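Local coordinates for protein Rbam17540 (PDB 2YOY) that probably cleaves cellulose oxidatively at a copper centre, as a lytic polysaccharide monooxygenase of the CBM33 family, at residues 1-9 with 89-98; 122-130 with 142-150. One frame throughout, in Å; residues are numbered along the deposited sequence.

Contact 1: residues 1-9 with 89-98. With CU1 (copper (I) ion), chain C.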
ATOM      1  N   HIS A   1      10.491   3.572  -7.670  1.00  9.75           N
ATOM      2  CA  HIS A   1      10.186   2.188  -7.254  1.00 11.19           C
ATOM      3  C   HIS A   1      10.570   1.958  -5.819  1.00 12.18           C
ATOM      4  O   HIS A   1      11.687   2.276  -5.373  1.00 11.86           O
ATOM      5  CB  HIS A   1      10.876   1.176  -8.144  1.00  9.09           C
ATOM      6  CG  HIS A   1      10.263   1.084  -9.527  1.00 11.68           C
ATOM      7  ND1 HIS A   1      10.242   2.148 -10.403  1.00 13.33           N
ATOM      8  CD2 HIS A   1       9.686   0.050 -10.185  1.00 13.53           C
ATOM      9  CE1 HIS A   1       9.627   1.791 -11.520  1.00 16.55           C
ATOM     10  NE2 HIS A   1       9.293   0.518 -11.416  1.00 13.66           N
ATOM     11  N   GLY A   2       9.618   1.418  -5.076  1.00  9.66           N
ATOM     12  CA  GLY A   2       9.835   1.172  -3.670  1.00 10.35           C
ATOM     13  C   GLY A   2       8.582   0.640  -3.051  1.00 12.36           C
ATOM     14  O   GLY A   2       7.568   0.588  -3.702  1.00  9.63           O
ATOM     15  N   TYR A   3       8.695   0.192  -1.815  1.00  9.06           N
ATOM     16  CA  TYR A   3       7.581  -0.343  -1.053  1.00 10.23           C
ATOM     17  C   TYR A   3       7.692  -0.040   0.430  1.00 11.70           C
ATOM     18  O   TYR A   3       8.777   0.260   0.970  1.00  9.83           O
ATOM     19  CB  TYR A   3       7.457  -1.848  -1.265  1.00  7.47           C
ATOM     20  CG  TYR A   3       8.740  -2.641  -0.991  1.00  7.98           C
ATOM     21  CD1 TYR A   3       9.045  -3.074   0.275  1.00 14.32           C
ATOM     22  CD2 TYR A   3       9.601  -2.992  -2.027  1.00  9.05           C
ATOM     23  CE1 TYR A   3      10.237  -3.758   0.535  1.00  8.94           C
ATOM     24  CE2 TYR A   3      10.769  -3.709  -1.780  1.00 16.12           C
ATOM     25  CZ  TYR A   3      11.044  -4.101  -0.508  1.00 13.89           C
ATOM     26  OH  TYR A   3      12.202  -4.828  -0.217  1.00 17.72           O
ATOM     27  N   ILE A   4       6.584  -0.181   1.121  1.00 10.20           N
ATOM     28  CA  ILE A   4       6.596  -0.023   2.588  1.00  9.12           C
ATOM     29  C   ILE A   4       7.070  -1.347   3.220  1.00 10.22           C
ATOM     30  O   ILE A   4       6.488  -2.385   3.023  1.00 10.86           O
ATOM     31  CB  ILE A   4       5.199   0.417   3.103  1.00  9.83           C
ATOM     32  CG1 ILE A   4       4.806   1.768   2.494  1.00  9.95           C
ATOM     33  CG2 ILE A   4       5.185   0.446   4.620  1.00 10.00           C
ATOM     34  CD1 ILE A   4       3.370   2.204   2.786  1.00  8.12           C
ATOM     35  N   LYS A   5       8.183  -1.262   3.949  1.00 12.36           N
ATOM     36  CA  LYS A   5       8.856  -2.387   4.542  1.00  7.51           C
ATOM     37  C   LYS A   5       8.481  -2.617   6.005  1.00 10.06           C
ATOM     38  O   LYS A   5       8.441  -3.765   6.437  1.00 10.37           O
ATOM     39  CB  LYS A   5      10.361  -2.104   4.427  1.00  9.22           C
ATOM     40  CG  LYS A   5      11.324  -3.016   5.136  1.00 35.06           C
ATOM     41  CD  LYS A   5      12.729  -2.475   4.901  1.00 28.74           C
ATOM     42  CE  LYS A   5      12.929  -1.113   5.560  1.00 34.91           C
ATOM     43  NZ  LYS A   5      14.234  -0.508   5.183  1.00129.40           N
ATOM     44  N   GLU A   6       8.246  -1.532   6.764  1.00 11.78           N
ATOM     45  CA  GLU A   6       7.688  -1.604   8.127  1.00 12.33           C
ATOM     46  C   GLU A   6       6.612  -0.529   8.330  1.00 11.64           C
ATOM     47  O   GLU A   6       6.914   0.638   8.149  1.00 15.89           O
ATOM     48  CB  GLU A   6       8.785  -1.402   9.180  1.00 12.02           C
ATOM     49  CG  GLU A   6       8.287  -1.597  10.599  1.00 20.51           C
ATOM     50  CD  GLU A   6       9.282  -1.123  11.644  1.00 36.08           C
ATOM     51  OE1 GLU A   6      10.491  -1.114  11.349  1.00 50.93           O
ATOM     52  OE2 GLU A   6       8.842  -0.757  12.754  1.00 85.12           O
ATOM     53  N   PRO A   7       5.346  -0.919   8.632  1.00 12.83           N
ATOM     54  CA  PRO A   7       4.824  -2.307   8.628  1.00 14.29           C
ATOM     55  C   PRO A   7       4.995  -2.964   7.242  1.00  7.05           C
ATOM     56  O   PRO A   7       5.331  -2.278   6.268  1.00 12.72           O
ATOM     57  CB  PRO A   7       3.326  -2.149   8.965  1.00 11.95           C
ATOM     58  CG  PRO A   7       3.101  -0.749   9.369  1.00 12.72           C
ATOM     59  CD  PRO A   7       4.257   0.066   8.789  1.00 12.67           C
ATOM     60  N   VAL A   8       4.822  -4.283   7.170  1.00  8.03           N
ATOM     61  CA  VAL A   8       4.938  -5.005   5.917  1.00  5.76           C
ATOM     62  C   VAL A   8       3.694  -4.820   5.057  1.00  5.73           C
ATOM     63  O   VAL A   8       2.614  -5.304   5.373  1.00  9.64           O
ATOM     64  CB  VAL A   8       5.157  -6.516   6.208  1.00 10.51           C
ATOM     65  CG1 VAL A   8       5.344  -7.274   4.922  1.00 10.60           C
ATOM     66  CG2 VAL A   8       6.340  -6.686   7.167  1.00 12.31           C
ATOM     67  N   SER A   9       3.907  -4.080   3.974  1.00  8.88           N
ATOM     68  CA  SER A   9       2.931  -3.978   2.880  1.00  6.83           C
ATOM     69  C   SER A   9       2.536  -5.322   2.321  1.00 13.32           C
ATOM     70  O   SER A   9       3.261  -6.276   2.357  1.00  8.01           O
ATOM     71  CB  SER A   9       3.465  -3.087   1.738  1.00  7.71           C
ATOM     72  OG  SER A   9       4.550  -3.634   0.996  1.00 11.04           O
ATOM     73  N   THR A  89       5.058   4.324  12.868  1.00 11.88           N
ATOM     74  CA  THR A  89       5.948   4.729  11.789  1.00 10.40           C
ATOM     75  C   THR A  89       5.793   3.842  10.558  1.00  9.53           C
ATOM     76  O   THR A  89       5.522   2.655  10.670  1.00  9.63           O
ATOM     77  CB  THR A  89       7.398   4.669  12.232  1.00 13.99           C
ATOM     78  OG1 THR A  89       7.656   3.341  12.697  1.00 18.79           O
ATOM     79  CG2 THR A  89       7.637   5.669  13.355  1.00 22.43           C
ATOM     80  N   PHE A  90       6.003   4.451   9.395  1.00  9.27           N
ATOM     81  CA  PHE A  90       5.863   3.777   8.093  1.00 10.46           C
ATOM     82  C   PHE A  90       7.159   4.052   7.357  1.00  9.30           C
ATOM     83  O   PHE A  90       7.453   5.195   7.019  1.00 12.61           O
ATOM     84  CB  PHE A  90       4.635   4.311   7.321  1.00 11.48           C
ATOM     85  CG  PHE A  90       3.375   4.006   8.007  1.00  6.29           C
ATOM     86  CD1 PHE A  90       2.938   4.762   9.094  1.00 12.54           C
ATOM     87  CD2 PHE A  90       2.600   2.884   7.621  1.00  8.22           C
ATOM     88  CE1 PHE A  90       1.778   4.418   9.773  1.00 14.64           C
ATOM     89  CE2 PHE A  90       1.433   2.547   8.319  1.00 10.44           C
ATOM     90  CZ  PHE A  90       1.016   3.315   9.387  1.00 14.91           C
ATOM     91  N   THR A  91       7.951   2.994   7.161  1.00 10.77           N
ATOM     92  CA  THR A  91       9.247   3.091   6.499  1.00  9.61           C
ATOM     93  C   THR A  91       9.245   2.442   5.132  1.00 11.97           C
ATOM     94  O   THR A  91       8.904   1.259   4.999  1.00 10.16           O
ATOM     95  CB  THR A  91      10.328   2.407   7.344  1.00 11.50           C
ATOM     96  OG1 THR A  91      10.417   3.101   8.596  1.00 14.17           O
ATOM     97  CG2 THR A  91      11.650   2.486   6.651  1.00 15.15           C
ATOM     98  N   TRP A  92       9.620   3.231   4.132  1.00 12.53           N
ATOM     99  CA  TRP A  92       9.742   2.770   2.744  1.00 11.22           C
ATOM    100  C   TRP A  92      11.143   2.265   2.473  1.00 13.20           C
ATOM    101  O   TRP A  92      12.125   2.811   3.008  1.00 11.86           O
ATOM    102  CB  TRP A  92       9.403   3.913   1.780  1.00 10.04           C
ATOM    103  CG  TRP A  92       7.926   4.305   1.767  1.00  5.17           C
ATOM    104  CD1 TRP A  92       7.268   5.022   2.710  1.00  9.05           C
ATOM    105  CD2 TRP A  92       6.965   4.028   0.735  1.00  6.57           C
ATOM    106  NE1 TRP A  92       5.945   5.210   2.329  1.00  9.94           N
ATOM    107  CE2 TRP A  92       5.739   4.619   1.122  1.00  9.41           C
ATOM    108  CE3 TRP A  92       7.015   3.324  -0.457  1.00  9.46           C
ATOM    109  CZ2 TRP A  92       4.560   4.511   0.353  1.00 11.00           C
ATOM    110  CZ3 TRP A  92       5.830   3.236  -1.233  1.00 11.77           C
ATOM    111  CH2 TRP A  92       4.646   3.841  -0.833  1.00 11.44           C
ATOM    112  N   HIS A  93      11.241   1.203   1.676  1.00 10.93           N
ATOM    113  CA  HIS A  93      12.489   0.760   1.062  1.00 10.26           C
ATOM    114  C   HIS A  93      12.390   1.101  -0.434  1.00 16.12           C
ATOM    115  O   HIS A  93      11.376   0.781  -1.084  1.00 13.27           O
ATOM    116  CB  HIS A  93      12.655  -0.733   1.215  1.00 13.96           C
ATOM    117  CG  HIS A  93      13.837  -1.293   0.481  1.00 14.49           C
ATOM    118  ND1 HIS A  93      15.133  -1.135   0.918  1.00 34.01           N
ATOM    119  CD2 HIS A  93      13.914  -1.971  -0.682  1.00 16.72           C
ATOM    120  CE1 HIS A  93      15.956  -1.706   0.060  1.00 37.69           C
ATOM    121  NE2 HIS A  93      15.240  -2.231  -0.915  1.00 38.91           N
ATOM    122  N   TYR A  94      13.389   1.808  -0.934  1.00 10.90           N
ATOM    123  CA  TYR A  94      13.441   2.269  -2.322  1.00  4.74           C
ATOM    124  C   TYR A  94      14.488   1.494  -3.122  1.00 18.52           C
ATOM    125  O   TYR A  94      15.644   1.367  -2.692  1.00 14.57           O
ATOM    126  CB  TYR A  94      13.700   3.773  -2.396  1.00  9.56           C
ATOM    127  CG  TYR A  94      12.610   4.576  -1.766  1.00 11.31           C
ATOM    128  CD1 TYR A  94      11.382   4.701  -2.401  1.00 10.60           C
ATOM    129  CD2 TYR A  94      12.772   5.178  -0.529  1.00  9.74           C
ATOM    130  CE1 TYR A  94      10.375   5.407  -1.821  1.00 11.88           C
ATOM    131  CE2 TYR A  94      11.760   5.903   0.065  1.00 15.79           C
ATOM    132  CZ  TYR A  94      10.556   5.993  -0.582  1.00 16.35           C
ATOM    133  OH  TYR A  94       9.540   6.691  -0.003  1.00  9.51           O
ATOM    134  N   THR A  95      14.075   0.923  -4.249  1.00 15.44           N
ATOM    135  CA  THR A  95      15.054   0.480  -5.257  1.00 23.28           C
ATOM    136  C   THR A  95      15.430   1.638  -6.211  1.00 21.61           C
ATOM    137  O   THR A  95      16.502   1.644  -6.802  1.00 19.53           O
ATOM    138  CB  THR A  95      14.527  -0.705  -6.056  1.00 21.04           C
ATOM    139  OG1 THR A  95      13.368  -0.304  -6.797  1.00 18.62           O
ATOM    140  CG2 THR A  95      14.177  -1.844  -5.119  1.00 21.01           C
ATOM    141  N   ALA A  96      14.565   2.638  -6.321  1.00 13.73           N
ATOM    142  CA  ALA A  96      14.875   3.823  -7.102  1.00 17.96           C
ATOM    143  C   ALA A  96      14.153   5.005  -6.477  1.00 13.57           C
ATOM    144  O   ALA A  96      12.943   5.201  -6.728  1.00 14.80           O
ATOM    145  CB  ALA A  96      14.484   3.638  -8.559  1.00 18.92           C
ATOM    146  N   PRO A  97      14.862   5.765  -5.612  1.00 14.57           N
ATOM    147  CA  PRO A  97      14.222   6.844  -4.787  1.00 13.75           C
ATOM    148  C   PRO A  97      13.997   8.160  -5.534  1.00 18.78           C
ATOM    149  O   PRO A  97      14.723   9.135  -5.320  1.00 22.44           O
ATOM    150  CB  PRO A  97      15.231   7.051  -3.667  1.00 18.13           C
ATOM    151  CG  PRO A  97      16.546   6.740  -4.315  1.00 21.99           C
ATOM    152  CD  PRO A  97      16.291   5.609  -5.272  1.00 23.01           C
ATOM    153  N   HIS A  98      12.954   8.209  -6.345  1.00 13.28           N
ATOM    154  CA  HIS A  98      12.699   9.326  -7.224  1.00 14.04           C
ATOM    155  C   HIS A  98      12.377  10.597  -6.457  1.00 19.55           C
ATOM    156  O   HIS A  98      11.967  10.552  -5.291  1.00 17.46           O
ATOM    157  CB  HIS A  98      11.486   9.060  -8.106  1.00 12.19           C
ATOM    158  CG  HIS A  98      11.562   7.789  -8.876  1.00 14.57           C
ATOM    159  ND1 HIS A  98      12.532   7.556  -9.826  1.00 16.59           N
ATOM    160  CD2 HIS A  98      10.791   6.672  -8.836  1.00 14.29           C
ATOM    161  CE1 HIS A  98      12.353   6.355 -10.349  1.00 22.70           C
ATOM    162  NE2 HIS A  98      11.291   5.805  -9.778  1.00 20.73           N
TER
HETATM  163 CU   CU1 C 300      10.685   3.941  -9.839  1.00 14.56          CU
HETATM  164  O   HOH W   1      14.407   2.256   4.056  1.00 22.42           O
HETATM  165  O   HOH W   2       8.547   1.967  10.310  1.00 20.20           O
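His1 and His98 bring three nitrogens to one copper(I) ion, the histidine brace that defines lytic polysaccharide monooxygenases. The first residue gives two of them, its terminal amine N at 2.2 Å and its ring ND1 at 1.9 Å; with CG beside the backbone N (chi1 -72°), the ring closes a chelate. His98 NE2 lies in the plane of the His1 ring, off its edge, and binds the copper at 2.0 Å. The amine also donates to Ala96 O, whose own N-H returns a bond to His1 O, and Gln65 OE1 is hydrogen-bonded to His1 NE2, a second-shell partner that probably helps to fix the ring's rotation.

Strand 2-6 then runs antiparallel to strand 89-94. Gly2 lies directly across from Tyr94, where a CB would collide with Tyr94 CD1 and with His93 O. Tyr3 pairs with His93 through two backbone bonds and offers one ring face to His93 CB, while its OH lies 3.4 Å from His93 CD2; the two rings are turned 46° apart. Ile4 sets CG1 over the centre of the six-membered ring of Trp92, a close CH-pi contact 3.5 Å from the centroid; an aliphatic, beta-branched side chain suits a buried indole face. Thr91 O takes Lys5 N at 2.8 Å and, weakly, Glu6 N, so two residues stand opposite one: a classic beta bulge. The long lysine reaches a water that donates to Trp92 O. After a cis peptide bond, Pro7 places CD 3.5 Å from Phe90 CD2.

The backbone bonds of His1 with Ala96, just beyond the strand ends, probably help to place the amine on the copper, consistent with a reduced site of the kind that reacts with oxygen in this family.

Contact 2: residues 122-130 with 142-150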
ATOM      1  N   GLU A 122     -14.355   3.796   0.782  1.00 14.96           N
ATOM      2  CA  GLU A 122     -14.109   3.033   2.016  1.00 14.21           C
ATOM      3  C   GLU A 122     -12.893   3.541   2.809  1.00  9.43           C
ATOM      4  O   GLU A 122     -12.627   3.005   3.866  1.00 13.15           O
ATOM      5  CB  GLU A 122     -13.829   1.566   1.670  1.00 16.67           C
ATOM      6  CG  GLU A 122     -15.010   0.821   1.142  1.00 33.02           C
ATOM      7  CD  GLU A 122     -14.725  -0.650   1.093  1.00 29.16           C
ATOM      8  OE1 GLU A 122     -13.815  -1.062   0.336  1.00 23.98           O
ATOM      9  OE2 GLU A 122     -15.385  -1.367   1.845  1.00 21.62           O
ATOM     10  N   PHE A 123     -12.169   4.545   2.288  1.00 12.82           N
ATOM     11  CA  PHE A 123     -10.908   5.022   2.935  1.00  5.73           C
ATOM     12  C   PHE A 123     -11.064   6.432   3.418  1.00 14.22           C
ATOM     13  O   PHE A 123     -11.736   7.260   2.784  1.00 19.93           O
ATOM     14  CB  PHE A 123      -9.806   5.015   1.911  1.00  7.14           C
ATOM     15  CG  PHE A 123      -9.220   3.655   1.658  1.00 12.45           C
ATOM     16  CD1 PHE A 123      -8.299   3.128   2.562  1.00 11.30           C
ATOM     17  CD2 PHE A 123      -9.564   2.902   0.533  1.00 21.19           C
ATOM     18  CE1 PHE A 123      -7.763   1.877   2.381  1.00 11.70           C
ATOM     19  CE2 PHE A 123      -9.018   1.654   0.335  1.00 21.55           C
ATOM     20  CZ  PHE A 123      -8.136   1.120   1.275  1.00 18.26           C
ATOM     21  N   GLU A 124     -10.371   6.759   4.491  1.00 12.12           N
ATOM     22  CA  GLU A 124     -10.281   8.147   4.881  1.00 11.47           C
ATOM     23  C   GLU A 124      -8.851   8.524   5.092  1.00  9.87           C
ATOM     24  O   GLU A 124      -8.103   7.708   5.531  1.00  7.80           O
ATOM     25  CB  GLU A 124     -11.117   8.476   6.101  1.00 20.36           C
ATOM     26  CG  GLU A 124     -10.898   7.642   7.318  1.00 28.10           C
ATOM     27  CD  GLU A 124     -11.914   8.008   8.403  1.00 30.66           C
ATOM     28  OE1 GLU A 124     -12.232   9.198   8.572  1.00 58.56           O
ATOM     29  OE2 GLU A 124     -12.401   7.093   9.061  1.00 25.61           O
ATOM     30  N   LEU A 125      -8.530   9.752   4.730  1.00  6.56           N
ATOM     31  CA  LEU A 125      -7.204  10.295   4.857  1.00  8.06           C
ATOM     32  C   LEU A 125      -6.845  10.403   6.310  1.00  9.70           C
ATOM     33  O   LEU A 125      -7.662  10.845   7.128  1.00  7.52           O
ATOM     34  CB  LEU A 125      -7.164  11.672   4.131  1.00  9.92           C
ATOM     35  CG  LEU A 125      -5.845  12.470   4.257  1.00 11.69           C
ATOM     36  CD1 LEU A 125      -4.814  11.847   3.345  1.00 11.97           C
ATOM     37  CD2 LEU A 125      -6.111  13.936   3.842  1.00 10.23           C
ATOM     38  N   ILE A 126      -5.641   9.957   6.672  1.00  7.71           N
ATOM     39  CA  ILE A 126      -5.169  10.066   8.055  1.00 11.46           C
ATOM     40  C   ILE A 126      -3.895  10.856   8.197  1.00 15.91           C
ATOM     41  O   ILE A 126      -3.604  11.312   9.302  1.00 12.08           O
ATOM     42  CB  ILE A 126      -4.975   8.681   8.760  1.00 12.35           C
ATOM     43  CG1 ILE A 126      -3.975   7.778   8.008  1.00 12.01           C
ATOM     44  CG2 ILE A 126      -6.335   8.051   8.905  1.00 11.61           C
ATOM     45  CD1 ILE A 126      -3.606   6.511   8.744  1.00  6.03           C
ATOM     46  N   GLY A 127      -3.137  11.057   7.108  1.00  9.78           N
ATOM     47  CA  GLY A 127      -2.014  11.964   7.183  1.00 11.59           C
ATOM     48  C   GLY A 127      -1.357  12.253   5.825  1.00 12.97           C
ATOM     49  O   GLY A 127      -1.404  11.445   4.937  1.00  6.81           O
ATOM     50  N   THR A 128      -0.763  13.411   5.694  1.00  9.66           N
ATOM     51  CA  THR A 128      -0.124  13.781   4.439  1.00 11.34           C
ATOM     52  C   THR A 128       1.294  14.238   4.842  1.00 15.38           C
ATOM     53  O   THR A 128       1.488  14.962   5.847  1.00 15.68           O
ATOM     54  CB  THR A 128      -0.903  14.876   3.688  1.00 10.81           C
ATOM     55  OG1 THR A 128      -2.262  14.448   3.321  1.00 13.30           O
ATOM     56  CG2 THR A 128      -0.187  15.312   2.424  1.00 19.19           C
ATOM     57  N   VAL A 129       2.287  13.773   4.110  1.00 12.95           N
ATOM     58  CA  VAL A 129       3.681  14.212   4.331  1.00  7.46           C
ATOM     59  C   VAL A 129       4.135  14.971   3.074  1.00 11.45           C
ATOM     60  O   VAL A 129       4.391  14.341   2.063  1.00 10.48           O
ATOM     61  CB  VAL A 129       4.618  13.045   4.588  1.00 11.75           C
ATOM     62  CG1 VAL A 129       6.033  13.561   4.839  1.00 19.08           C
ATOM     63  CG2 VAL A 129       4.158  12.201   5.788  1.00 24.06           C
ATOM     64  N   ASN A 130       4.196  16.312   3.174  1.00 20.36           N
ATOM     65  CA  ASN A 130       4.741  17.181   2.124  1.00  5.37           C
ATOM     66  C   ASN A 130       6.192  17.070   1.943  1.00 16.21           C
ATOM     67  O   ASN A 130       6.907  16.849   2.888  1.00 20.89           O
ATOM     68  CB  ASN A 130       4.199  18.579   2.151  1.00 20.21           C
ATOM     69  CG  ASN A 130       2.673  18.621   2.120  1.00 16.70           C
ATOM     70  OD1 ASN A 130       2.059  19.037   3.101  1.00 36.75           O
ATOM     71  ND2 ASN A 130       2.048  18.114   1.063  1.00 18.66           N
ATOM     72  N   HIS A 142       7.857   7.885   8.019  1.00  7.38           N
ATOM     73  CA  HIS A 142       6.849   8.858   8.321  1.00  5.25           C
ATOM     74  C   HIS A 142       6.081   8.484   9.579  1.00  8.23           C
ATOM     75  O   HIS A 142       5.744   7.321   9.773  1.00 13.82           O
ATOM     76  CB  HIS A 142       5.860   8.918   7.147  1.00 12.53           C
ATOM     77  CG  HIS A 142       6.547   9.118   5.842  1.00 15.69           C
ATOM     78  ND1 HIS A 142       6.236   8.391   4.723  1.00 13.68           N
ATOM     79  CD2 HIS A 142       7.612   9.885   5.508  1.00 18.20           C
ATOM     80  CE1 HIS A 142       7.033   8.736   3.737  1.00  9.53           C
ATOM     81  NE2 HIS A 142       7.895   9.626   4.189  1.00 17.21           N
ATOM     82  N   LYS A 143       5.760   9.484  10.389  1.00  9.29           N
ATOM     83  CA  LYS A 143       4.984   9.287  11.634  1.00  8.59           C
ATOM     84  C   LYS A 143       3.589   9.716  11.358  1.00 15.26           C
ATOM     85  O   LYS A 143       3.351  10.869  11.095  1.00 10.52           O
ATOM     86  CB  LYS A 143       5.559  10.184  12.717  1.00 18.35           C
ATOM     87  CG  LYS A 143       4.947  10.006  14.093  1.00 23.56           C
ATOM     88  CD  LYS A 143       5.637  10.969  15.047  1.00 43.32           C
ATOM     89  CE  LYS A 143       4.984  11.012  16.412  1.00 34.32           C
ATOM     90  NZ  LYS A 143       5.393  12.259  17.092  1.00 38.14           N
ATOM     91  N   ILE A 144       2.694   8.738  11.374  1.00  7.88           N
ATOM     92  CA  ILE A 144       1.313   8.897  11.017  1.00 10.50           C
ATOM     93  C   ILE A 144       0.453   8.414  12.198  1.00 13.92           C
ATOM     94  O   ILE A 144       0.694   7.329  12.799  1.00 11.37           O
ATOM     95  CB  ILE A 144       1.029   8.079   9.777  1.00  8.77           C
ATOM     96  CG1 ILE A 144       1.878   8.515   8.564  1.00 11.17           C
ATOM     97  CG2 ILE A 144      -0.446   8.131   9.381  1.00  9.21           C
ATOM     98  CD1 ILE A 144       1.585   9.892   7.995  1.00  6.25           C
ATOM     99  N   PHE A 145      -0.588   9.192  12.485  1.00  9.46           N
ATOM    100  CA  PHE A 145      -1.511   8.826  13.534  1.00  6.73           C
ATOM    101  C   PHE A 145      -2.594   7.896  13.009  1.00 18.30           C
ATOM    102  O   PHE A 145      -3.345   8.252  12.146  1.00 13.17           O
ATOM    103  CB  PHE A 145      -2.097  10.076  14.194  1.00  5.06           C
ATOM    104  CG  PHE A 145      -2.773   9.771  15.509  1.00  5.00           C
ATOM    105  CD1 PHE A 145      -2.072   9.734  16.675  1.00  9.76           C
ATOM    106  CD2 PHE A 145      -4.138   9.506  15.534  1.00 12.67           C
ATOM    107  CE1 PHE A 145      -2.720   9.441  17.885  1.00 13.96           C
ATOM    108  CE2 PHE A 145      -4.807   9.232  16.749  1.00 15.40           C
ATOM    109  CZ  PHE A 145      -4.087   9.232  17.913  1.00 16.08           C
ATOM    110  N   VAL A 146      -2.641   6.659  13.488  1.00 15.98           N
ATOM    111  CA  VAL A 146      -3.640   5.730  13.008  1.00  6.68           C
ATOM    112  C   VAL A 146      -4.860   5.900  13.973  1.00 11.49           C
ATOM    113  O   VAL A 146      -4.694   5.820  15.193  1.00 13.28           O
ATOM    114  CB  VAL A 146      -3.135   4.286  13.133  1.00 10.61           C
ATOM    115  CG1 VAL A 146      -4.242   3.252  12.886  1.00 14.79           C
ATOM    116  CG2 VAL A 146      -1.856   4.023  12.315  1.00 13.57           C
ATOM    117  N   PRO A 147      -6.088   6.098  13.441  1.00 14.04           N
ATOM    118  CA  PRO A 147      -7.224   6.336  14.313  1.00 13.04           C
ATOM    119  C   PRO A 147      -7.364   5.296  15.432  1.00 19.17           C
ATOM    120  O   PRO A 147      -7.108   4.119  15.222  1.00 20.47           O
ATOM    121  CB  PRO A 147      -8.447   6.310  13.350  1.00 10.58           C
ATOM    122  CG  PRO A 147      -7.898   6.599  11.994  1.00 12.61           C
ATOM    123  CD  PRO A 147      -6.414   6.206  12.029  1.00 12.03           C
ATOM    124  N   THR A 148      -7.814   5.747  16.594  1.00 15.19           N
ATOM    125  CA  THR A 148      -7.980   4.899  17.784  1.00 18.94           C
ATOM    126  C   THR A 148      -9.461   4.523  18.047  1.00 15.88           C
ATOM    127  O   THR A 148      -9.767   3.978  19.120  1.00 19.97           O
ATOM    128  CB  THR A 148      -7.392   5.572  19.048  1.00 20.94           C
ATOM    129  OG1 THR A 148      -8.034   6.839  19.291  1.00 26.62           O
ATOM    130  CG2 THR A 148      -5.867   5.781  18.916  1.00 19.73           C
ATOM    131  N   ASP A 149     -10.348   4.808  17.086  1.00 15.10           N
ATOM    132  CA  ASP A 149     -11.808   4.595  17.209  1.00 16.74           C
ATOM    133  C   ASP A 149     -12.276   3.344  16.472  1.00 24.75           C
ATOM    134  O   ASP A 149     -13.473   3.159  16.264  1.00 17.05           O
ATOM    135  CB  ASP A 149     -12.602   5.811  16.677  1.00 16.13           C
ATOM    136  CG  ASP A 149     -12.334   6.085  15.218  1.00 29.81           C
ATOM    137  OD1 ASP A 149     -11.433   5.439  14.642  1.00 21.26           O
ATOM    138  OD2 ASP A 149     -13.025   6.934  14.639  1.00 23.95           O
ATOM    139  N   ARG A 150     -11.334   2.501  16.053  1.00 17.48           N
ATOM    140  CA  ARG A 150     -11.693   1.281  15.341  1.00 10.14           C
ATOM    141  C   ARG A 150     -10.707   0.148  15.571  1.00 14.33           C
ATOM    142  O   ARG A 150      -9.549   0.395  15.877  1.00 29.89           O
ATOM    143  CB  ARG A 150     -11.895   1.585  13.844  1.00 18.31           C
ATOM    144  CG  ARG A 150     -10.608   1.871  13.057  1.00 15.31           C
ATOM    145  CD  ARG A 150     -10.897   2.687  11.787  1.00 12.21           C
ATOM    146  NE  ARG A 150     -11.285   4.052  12.114  1.00 12.48           N
ATOM    147  CZ  ARG A 150     -11.522   5.010  11.254  1.00 14.35           C
ATOM    148  NH1 ARG A 150     -11.410   4.810   9.941  1.00 15.58           N
ATOM    149  NH2 ARG A 150     -11.820   6.220  11.694  1.00 16.71           N
TER
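Strands 123-130 and 142-146 run nearly antiparallel, their axes 158° apart, but approach no closer than 6.2 Å and share no backbone hydrogen bond: this is face-to-face packing between the two sheets of the beta-sandwich core characteristic of this family. The middle of the interface is largely aliphatic. Ile126 crosses Ile144 at about a right angle, its CD1 3.6 Å from Ile144 CG2, while its other branch, CG2, meets Pro147 CD; a beta-branched residue suits this place because its two arms reach two neighbours. At Gly127 a CB would collide with Ile144 CD1, so the absence of a side chain lets that methyl approach the backbone. Farther along, Val129 lies over one face of the His142 ring, whose ND1 is bound to Tyr105 OH of strand 100-108.

At the other end a salt-bridge network follows. Glu124, with CG wedged between backbone N and carbonyl carbon (chi1 54°), extends toward Arg150, whose NH1 and NH2 both reach Glu124 OE2, while NE and NH2 both reach Asp149 OD1. Pro147 CG lies over the centre of one guanidinium face. An alanine in place of Arg150 would probably leave Glu124 and Asp149 without the cation between them and uncover that side of Pro147. The shorter arm of the grip, Arg150 NH1 to Glu124 OE2, measures 2.6 Å and approaches the anti side of the carboxylate, 24° out of its plane.

How the contacts relate
From the N terminus, contact 1 opens at once: it closes the long excursion through helices 10-21, 23-30 and 59-62 where Pro7 meets Thr89 and Phe90, with the copper at the other end of the strand pair. Contact 2 follows in series, after contact 1 has ended, and closes a much shorter loop of 11 residues; neither nests in nor crosses the other. Their centres lie about 17 Å apart, yet they meet through strands 86-94 and 141-146, neighbours in one sheet, where Phe90 O and His142 N lie 2.9 Å apart, a probable hydrogen bond. Contact 1 lies within that three-stranded sheet; contact 2 joins it to the larger sheet holding strand 123-130.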